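Local coordinates for N-acetylneuraminate lyase (Fusobacterium nucleatum subsp. nucleatum ATCC 25586, PDB 5ZKA), which is a lyase of the dihydrodipicolinate synthetase family, built on a TIM-barrel fold, at residues G182-Y185 / L186-R189; V158-L162 / S163-E167. All blocks are in the same frame, centred on the assembly; numbering follows the deposited sequence.

Contact 1 (G182-Y185 / L186-R189); sequences GDFY and LLER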
loop_
_atom_site.group_PDB
_atom_site.type_symbol
_atom_site.label_atom_id
_atom_site.label_comp_id
_atom_site.label_asym_id
_atom_site.label_seq_id
_atom_site.Cartn_x
_atom_site.Cartn_y
_atom_site.Cartn_z
ATOM N N GLY A 182 -0.162 -5.603 -3.080
ATOM C CA GLY A 182 -0.219 -4.221 -2.632
ATOM C C GLY A 182 -0.134 -4.056 -1.124
ATOM O O GLY A 182 -0.687 -3.103 -0.569
ATOM N N ASP A 183 0.553 -4.982 -0.452
ATOM C CA ASP A 183 0.690 -5.000 1.009
ATOM C C ASP A 183 2.014 -4.323 1.365
ATOM O O ASP A 183 3.072 -4.952 1.368
ATOM C CB ASP A 183 0.620 -6.439 1.527
ATOM C CG ASP A 183 0.722 -6.527 3.038
ATOM O OD1 ASP A 183 1.044 -5.505 3.683
ATOM O OD2 ASP A 183 0.471 -7.625 3.596
ATOM N N PHE A 184 1.950 -3.022 1.697
ATOM C CA PHE A 184 3.177 -2.279 1.952
ATOM C C PHE A 184 3.726 -2.486 3.357
ATOM O O PHE A 184 4.873 -2.114 3.618
ATOM C CB PHE A 184 2.954 -0.779 1.660
ATOM C CG PHE A 184 2.954 -0.459 0.198
ATOM C CD1 PHE A 184 1.891 -0.836 -0.606
ATOM C CD2 PHE A 184 4.025 0.198 -0.381
ATOM C CE1 PHE A 184 1.901 -0.566 -1.974
ATOM C CE2 PHE A 184 4.042 0.472 -1.745
ATOM C CZ PHE A 184 2.983 0.087 -2.538
ATOM N N TYR A 185 2.968 -3.102 4.267
ATOM C CA TYR A 185 3.584 -3.558 5.505
ATOM C C TYR A 185 4.490 -4.754 5.231
ATOM O O TYR A 185 5.665 -4.776 5.628
ATOM C CB TYR A 185 2.492 -3.905 6.524
ATOM C CG TYR A 185 2.993 -4.474 7.837
ATOM C CD1 TYR A 185 4.107 -3.944 8.485
ATOM C CD2 TYR A 185 2.334 -5.535 8.435
ATOM C CE1 TYR A 185 4.559 -4.473 9.704
ATOM C CE2 TYR A 185 2.771 -6.073 9.658
ATOM C CZ TYR A 185 3.880 -5.535 10.286
ATOM O OH TYR A 185 4.309 -6.076 11.486
ATOM N N LEU A 186 3.970 -5.751 4.517
ATOM C CA LEU A 186 4.806 -6.892 4.150
ATOM C C LEU A 186 6.011 -6.445 3.323
ATOM O O LEU A 186 7.117 -6.975 3.496
ATOM C CB LEU A 186 3.973 -7.924 3.390
ATOM C CG LEU A 186 4.709 -9.174 2.905
ATOM C CD1 LEU A 186 5.157 -10.033 4.081
ATOM C CD2 LEU A 186 3.810 -9.964 1.960
ATOM N N LEU A 187 5.825 -5.454 2.432
ATOM C CA LEU A 187 6.949 -4.977 1.627
ATOM C C LEU A 187 8.053 -4.426 2.515
ATOM O O LEU A 187 9.232 -4.735 2.319
ATOM C CB LEU A 187 6.481 -3.917 0.620
ATOM C CG LEU A 187 7.577 -3.252 -0.233
ATOM C CD1 LEU A 187 8.426 -4.292 -0.980
ATOM C CD2 LEU A 187 6.991 -2.209 -1.199
ATOM N N GLU A 188 7.688 -3.628 3.522
ATOM C CA GLU A 188 8.692 -3.101 4.439
ATOM C C GLU A 188 9.340 -4.213 5.262
ATOM O O GLU A 188 10.544 -4.161 5.544
ATOM C CB GLU A 188 8.046 -2.038 5.343
ATOM C CG GLU A 188 8.975 -1.440 6.415
ATOM C CD GLU A 188 9.151 -2.353 7.632
ATOM O OE1 GLU A 188 8.180 -3.054 7.984
ATOM O OE2 GLU A 188 10.257 -2.380 8.213
ATOM N N ARG A 189 8.562 -5.224 5.676
ATOM C CA ARG A 189 9.125 -6.311 6.484
ATOM C C ARG A 189 10.107 -7.154 5.676
ATOM O O ARG A 189 11.149 -7.564 6.196
ATOM C CB ARG A 189 8.007 -7.204 7.037
ATOM C CG ARG A 189 7.110 -6.557 8.103
ATOM C CD ARG A 189 7.796 -6.524 9.467
ATOM N NE ARG A 189 8.647 -5.344 9.600
ATOM C CZ ARG A 189 9.567 -5.203 10.544
ATOM N NH1 ARG A 189 9.757 -6.161 11.442
ATOM N NH2 ARG A 189 10.309 -4.108 10.585
#
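The phenol ring of Tyr185 lies over the aliphatic part of Arg189, one helical turn further on. Arg189 CG stands 4.1 Å from the centroid of the Tyr185 ring and 28° off its normal, a CH-pi contact over one face. Tyr185 CG is anti to the backbone N (chi1 176°), which swings the ring out beside the next turn; arginine suits the place because its methylenes can underlie the ring while its charge serves elsewhere. Its guanidinium grips the carboxylate of Glu188 side-on, Arg189 NE to Glu188 OE1 at 2.8 Å and Arg189 NH2 to Glu188 OE2 at 2.9 Å. A polar side chain of the neighbouring chain also hydrogen-bonds Glu188, and an acidic one there forms a salt bridge with Arg189 NH1.

This turn opens helix 184-193, which follows strand 174-176 of the TIM barrel, and Asp183 is its N-cap. The N-H of Leu186 meets Asp183 OD1 at 3.1 Å almost straight (176°) but from above the carboxylate plane; Tyr185 N gives the same oxygen a weaker, bent bond. The short, charged aspartate suits a helix start with N-H groups to satisfy. Leu186 crosses Asp183's side chain at about a right angle, Leu186 CB 3.5 Å from Asp183 OD2; apolar leucine suits the place because it also packs on Phe179. Phe184 and Leu187 lie side by side, Phe184 CD2 3.9 Å from Leu187 CD2, and both reach Ala210 of helix 207-212.

Contact 2 (V158-L162 / S163-E167); sequences VNMSL and SQFGE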
loop_
_atom_site.group_PDB
_atom_site.type_symbol
_atom_site.label_atom_id
_atom_site.label_comp_id
_atom_site.label_asym_id
_atom_site.label_seq_id
_atom_site.Cartn_x
_atom_site.Cartn_y
_atom_site.Cartn_z
ATOM N N VAL A 158 -1.839 -17.117 -4.353
ATOM C CA VAL A 158 -0.804 -17.659 -3.474
ATOM C C VAL A 158 -0.252 -16.511 -2.633
ATOM O O VAL A 158 0.413 -15.612 -3.159
ATOM C CB VAL A 158 0.315 -18.353 -4.267
ATOM C CG1 VAL A 158 1.492 -18.673 -3.356
ATOM C CG2 VAL A 158 -0.213 -19.620 -4.951
ATOM N N ASN A 159 -0.520 -16.541 -1.327
ATOM C CA ASN A 159 -0.099 -15.495 -0.398
ATOM C C ASN A 159 1.050 -16.017 0.457
ATOM O O ASN A 159 0.865 -16.943 1.255
ATOM C CB ASN A 159 -1.272 -15.041 0.473
ATOM C CG ASN A 159 -2.301 -14.249 -0.317
ATOM O OD1 ASN A 159 -3.411 -14.724 -0.574
ATOM N ND2 ASN A 159 -1.930 -13.036 -0.719
ATOM N N MET A 160 2.224 -15.409 0.300
ATOM C CA MET A 160 3.456 -15.894 0.909
ATOM C C MET A 160 3.776 -15.085 2.160
ATOM O O MET A 160 3.762 -13.848 2.125
ATOM C CB MET A 160 4.612 -15.798 -0.088
ATOM C CG MET A 160 5.879 -16.493 0.355
ATOM S SD MET A 160 6.574 -17.459 -1.006
ATOM C CE MET A 160 5.241 -18.602 -1.309
ATOM N N SER A 161 4.069 -15.786 3.253
ATOM C CA SER A 161 4.381 -15.186 4.540
ATOM C C SER A 161 5.842 -14.749 4.606
ATOM O O SER A 161 6.682 -15.151 3.798
ATOM C CB SER A 161 4.093 -16.170 5.670
ATOM O OG SER A 161 5.250 -16.927 5.984
ATOM N N LEU A 162 6.143 -13.918 5.609
ATOM C CA LEU A 162 7.511 -13.442 5.790
ATOM C C LEU A 162 8.469 -14.591 6.087
ATOM O O LEU A 162 9.576 -14.639 5.536
ATOM C CB LEU A 162 7.557 -12.390 6.898
ATOM C CG LEU A 162 8.899 -11.743 7.234
ATOM C CD1 LEU A 162 9.474 -10.990 6.036
ATOM C CD2 LEU A 162 8.705 -10.812 8.428
ATOM N N SER A 163 8.064 -15.536 6.938
ATOM C CA SER A 163 8.932 -16.683 7.221
ATOM C C SER A 163 9.087 -17.591 6.007
ATOM O O SER A 163 10.120 -18.254 5.846
ATOM C CB SER A 163 8.383 -17.488 8.396
ATOM O OG SER A 163 7.063 -17.926 8.123
ATOM N N GLN A 164 8.069 -17.646 5.151
ATOM C CA GLN A 164 8.188 -18.430 3.928
ATOM C C GLN A 164 9.186 -17.794 2.960
ATOM O O GLN A 164 10.009 -18.498 2.363
ATOM C CB GLN A 164 6.805 -18.594 3.303
ATOM C CG GLN A 164 5.894 -19.480 4.165
ATOM C CD GLN A 164 4.478 -19.579 3.641
ATOM O OE1 GLN A 164 4.002 -18.707 2.916
ATOM N NE2 GLN A 164 3.801 -20.671 3.991
ATOM N N PHE A 165 9.156 -16.462 2.806
ATOM C CA PHE A 165 10.204 -15.804 2.026
ATOM C C PHE A 165 11.581 -16.122 2.597
ATOM O O PHE A 165 12.532 -16.373 1.848
ATOM C CB PHE A 165 9.993 -14.285 1.989
ATOM C CG PHE A 165 9.035 -13.822 0.927
ATOM C CD1 PHE A 165 9.335 -13.968 -0.422
ATOM C CD2 PHE A 165 7.828 -13.233 1.281
ATOM C CE1 PHE A 165 8.448 -13.534 -1.404
ATOM C CE2 PHE A 165 6.936 -12.791 0.312
ATOM C CZ PHE A 165 7.247 -12.950 -1.042
ATOM N N GLY A 166 11.705 -16.120 3.925
ATOM C CA GLY A 166 12.979 -16.466 4.540
ATOM C C GLY A 166 13.472 -17.847 4.163
ATOM O O GLY A 166 14.667 -18.043 3.934
ATOM N N GLU A 167 12.563 -18.826 4.092
ATOM C CA GLU A 167 12.967 -20.173 3.700
ATOM C C GLU A 167 13.510 -20.188 2.276
ATOM O O GLU A 167 14.560 -20.781 2.006
ATOM C CB GLU A 167 11.792 -21.139 3.838
ATOM C CG GLU A 167 11.457 -21.530 5.272
ATOM C CD GLU A 167 10.538 -22.744 5.335
ATOM O OE1 GLU A 167 10.873 -23.776 4.720
ATOM O OE2 GLU A 167 9.471 -22.653 5.979
#
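The side-chain oxygen of Gln164 reaches back to the backbone N-H of Ser161, the N-cap of helix 162-169: Ser161 N donates to Gln164 OE1 over 2.9 Å, nearly straight at 175°, with the donor tilted out of the carbonyl plane. Such a bond, from the third helical residue to the N-H of the cap, is the one a capping box uses. Glutamine is long enough for it because its chain runs extended beyond CG, passing the hydroxyl of Ser161 on the way. The main chain adds Phe165 N to Ser161 O at 3.0 Å and Gly166 N to Leu162 O at 3.1 Å, the first regular helical bonds.

The aromatic contact joins Met160, just before the cap, to Phe165. Met160 CG is anti to the backbone N (chi1 -170°) and lies over the centre of one ring face, 3.9 Å from the Phe165 centroid. The sulfur stands higher over the same face, with Met160 SD 4.5 Å from the centroid of the Phe165 ring, a Met-aromatic contact. A flexible, polarisable methionine suits a flat aromatic partner well. Met160 and Phe165, the residue before the N-cap and the fourth of the helix, stand in the positions of a hydrophobic staple.

Apolar contacts fill in around it. Met160 CB touches Phe165 CE2 at 3.8 Å, and Met160 CG meets Gln164 CB at 3.7 Å.

Outside the turn, Met160 and Gln164 lean on Phe129 of helix 129-143, whereas Leu162 and Phe165 pack against Val190 of helix 184-193; Phe165 also touches Val177, just after strand 174-176.

From the N terminus, the chain leaves strand 147-150, passes helix 153-156 and reaches contact 2, where helix 162-169 begins. That helix leads to strand 174-176, the next parallel strand, completing a beta-alpha-beta crossover; the modified Lys178 follows, and then contact 1 starts helix 184-193. Both contacts are local and lie in series: neither closes a long loop, and they neither nest nor cross. They nevertheless meet in space, the centres of contact 1 and contact 2 lying about 12 Å apart. Leu186 CD2 packs on Met160 O at 3.9 Å, and Leu162 CD1 on Arg189 O at 3.8 Å, so the N-terminal half of helix 184-193 rests on the lead-in and first residue of helix 162-169.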